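Local coordinates for protein aminotransferase, class I (Staphylococcus aureus, PDB 2O1B) that probably transfers amino groups between amino acids and keto acids as a pyridoxal-5'-phosphate-dependent class I aminotransferase, at residues A[133-138]-A[176-181]. Residues are numbered along the deposited sequence; the frame is centred on the assembly and turned at random.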
loop_
_atom_site.group_PDB
_atom_site.type_symbol
_atom_site.label_atom_id
_atom_site.label_comp_id
_atom_site.label_asym_id
_atom_site.label_seq_id
_atom_site.Cartn_x
_atom_site.Cartn_y
_atom_site.Cartn_z
ATOM N N GLY A 133 -2.761 23.764 3.507
ATOM C CA GLY A 133 -3.727 24.858 3.475
ATOM C C GLY A 133 -4.580 24.940 2.219
ATOM O O GLY A 133 -5.478 25.782 2.131
ATOM N N ASP A 134 -4.300 24.087 1.235
ATOM C CA ASP A 134 -5.110 24.031 0.021
ATOM C C ASP A 134 -6.479 23.456 0.339
ATOM O O ASP A 134 -6.588 22.498 1.095
ATOM C CB ASP A 134 -4.431 23.166 -1.059
ATOM C CG ASP A 134 -3.334 23.915 -1.818
ATOM O OD1 ASP A 134 -2.748 23.296 -2.729
ATOM O OD2 ASP A 134 -3.056 25.105 -1.521
ATOM N N TYR A 135 -7.520 24.032 -0.257
ATOM C CA TYR A 135 -8.883 23.542 -0.069
ATOM C C TYR A 135 -9.179 22.382 -0.992
ATOM O O TYR A 135 -8.761 22.379 -2.146
ATOM C CB TYR A 135 -9.883 24.651 -0.348
ATOM C CG TYR A 135 -9.980 25.688 0.731
ATOM C CD1 TYR A 135 -8.851 26.125 1.422
ATOM C CD2 TYR A 135 -11.202 26.262 1.045
ATOM C CE1 TYR A 135 -8.949 27.113 2.416
ATOM C CE2 TYR A 135 -11.311 27.243 2.023
ATOM C CZ TYR A 135 -10.189 27.659 2.705
ATOM O OH TYR A 135 -10.320 28.619 3.679
ATOM N N VAL A 136 -9.889 21.385 -0.461
ATOM C CA VAL A 136 -10.332 20.244 -1.249
ATOM C C VAL A 136 -11.840 20.086 -1.037
ATOM O O VAL A 136 -12.308 19.999 0.111
ATOM C CB VAL A 136 -9.593 18.937 -0.850
ATOM C CG1 VAL A 136 -10.087 17.770 -1.675
ATOM C CG2 VAL A 136 -8.074 19.101 -1.006
ATOM N N LEU A 137 -12.588 20.058 -2.142
ATOM C CA LEU A 137 -14.042 19.866 -2.097
ATOM C C LEU A 137 -14.397 18.388 -2.073
ATOM O O LEU A 137 -13.944 17.636 -2.926
ATOM C CB LEU A 137 -14.716 20.555 -3.283
ATOM C CG LEU A 137 -14.790 22.073 -3.128
ATOM C CD1 LEU A 137 -15.163 22.731 -4.439
ATOM C CD2 LEU A 137 -15.819 22.414 -2.057
ATOM N N LEU A 138 -15.210 18.006 -1.082
ATOM C CA LEU A 138 -15.628 16.626 -0.851
ATOM C C LEU A 138 -17.160 16.464 -0.928
ATOM O O LEU A 138 -17.888 17.175 -0.235
ATOM C CB LEU A 138 -15.129 16.179 0.534
ATOM C CG LEU A 138 -13.804 15.405 0.682
ATOM C CD1 LEU A 138 -12.771 15.619 -0.421
ATOM C CD2 LEU A 138 -13.166 15.547 2.041
ATOM N N SER A 176 -17.919 31.764 -3.781
ATOM C CA SER A 176 -16.917 32.211 -4.749
ATOM C C SER A 176 -15.500 32.176 -4.186
ATOM O O SER A 176 -14.552 31.866 -4.909
ATOM C CB SER A 176 -17.257 33.603 -5.299
ATOM O OG SER A 176 -17.293 34.584 -4.275
ATOM N N GLN A 177 -15.371 32.476 -2.895
ATOM C CA GLN A 177 -14.079 32.465 -2.210
ATOM C C GLN A 177 -13.486 31.062 -2.085
ATOM O O GLN A 177 -12.273 30.888 -2.216
ATOM C CB GLN A 177 -14.191 33.119 -0.829
ATOM C CG GLN A 177 -14.687 34.565 -0.861
ATOM C CD GLN A 177 -14.286 35.357 0.378
ATOM O OE1 GLN A 177 -15.139 35.907 1.082
ATOM N NE2 GLN A 177 -12.981 35.412 0.652
ATOM N N ILE A 178 -14.343 30.073 -1.834
ATOM C CA ILE A 178 -13.917 28.680 -1.728
ATOM C C ILE A 178 -13.424 28.145 -3.070
ATOM O O ILE A 178 -12.369 27.513 -3.130
ATOM C CB ILE A 178 -15.043 27.737 -1.177
ATOM C CG1 ILE A 178 -15.630 28.233 0.161
ATOM C CG2 ILE A 178 -14.545 26.307 -1.063
ATOM C CD1 ILE A 178 -14.622 28.496 1.287
ATOM N N ILE A 179 -14.194 28.386 -4.131
ATOM C CA ILE A 179 -13.839 27.934 -5.484
ATOM C C ILE A 179 -12.442 28.415 -5.865
ATOM O O ILE A 179 -11.636 27.649 -6.387
ATOM C CB ILE A 179 -14.838 28.453 -6.551
ATOM C CG1 ILE A 179 -16.262 27.990 -6.248
ATOM C CG2 ILE A 179 -14.421 28.007 -7.954
ATOM C CD1 ILE A 179 -17.346 28.839 -6.933
ATOM N N ASP A 180 -12.171 29.690 -5.595
ATOM C CA ASP A 180 -10.879 30.304 -5.883
ATOM C C ASP A 180 -9.724 29.628 -5.146
ATOM O O ASP A 180 -8.613 29.528 -5.676
ATOM C CB ASP A 180 -10.921 31.799 -5.550
ATOM C CG ASP A 180 -11.586 32.634 -6.643
ATOM O OD1 ASP A 180 -12.320 32.077 -7.493
ATOM O OD2 ASP A 180 -11.371 33.864 -6.649
ATOM N N LYS A 181 -9.986 29.153 -3.932
ATOM C CA LYS A 181 -8.934 28.546 -3.118
ATOM C C LYS A 181 -8.828 27.036 -3.312
ATOM O O LYS A 181 -7.885 26.414 -2.808
ATOM C CB LYS A 181 -9.144 28.861 -1.633
ATOM C CG LYS A 181 -8.898 30.302 -1.242
ATOM C CD LYS A 181 -9.140 30.482 0.241
ATOM C CE LYS A 181 -9.263 31.957 0.611
ATOM N NZ LYS A 181 -9.701 32.108 2.026
HETATM O O HOH W 1 -5.850 27.045 -1.460
#
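The ring of Y135 carries this contact, taking I178 at its edge and K181 over one face. CD1 of I178 reaches the rim near the ring plane, 3.6 Å from Y135 CE2, and the two side chains cross at roughly a right angle. With CG1 of I178 anti to the carbonyl carbon (chi1 -54°), CG2 lies anti to the backbone N. Both branches of this beta-branched residue border the ring edge, CG2 at 4.0 Å from Y135 CD2, and CG2 alone goes on to L137, 4.2 Å from its CD2. The packing is close where CD1 meets CE2; leucine, itself buried, gives a compact apolar end.

The K181 side is looser and more open to solvent. The extended chain of K181 runs alongside the tyrosine in the same direction, with K181 CB 4.1 Å from the Y135 ring centroid in a CH-pi contact and K181 CD 3.9 Å from Y135 CZ. Lysine suits this exposed margin: its methylenes cover the aromatic face while NZ extends as far as the phenol end, 3.9 Å from Y135 OH.

Strand 156-161, helix 176-181 and strand 182-187 form a beta-alpha-beta crossover between parallel strands, its helix packed over strand 135-140, which lies between them in the mixed sheet of the PLP-binding domain; V158 of strand 156-161 touches Y135, L137 and I178.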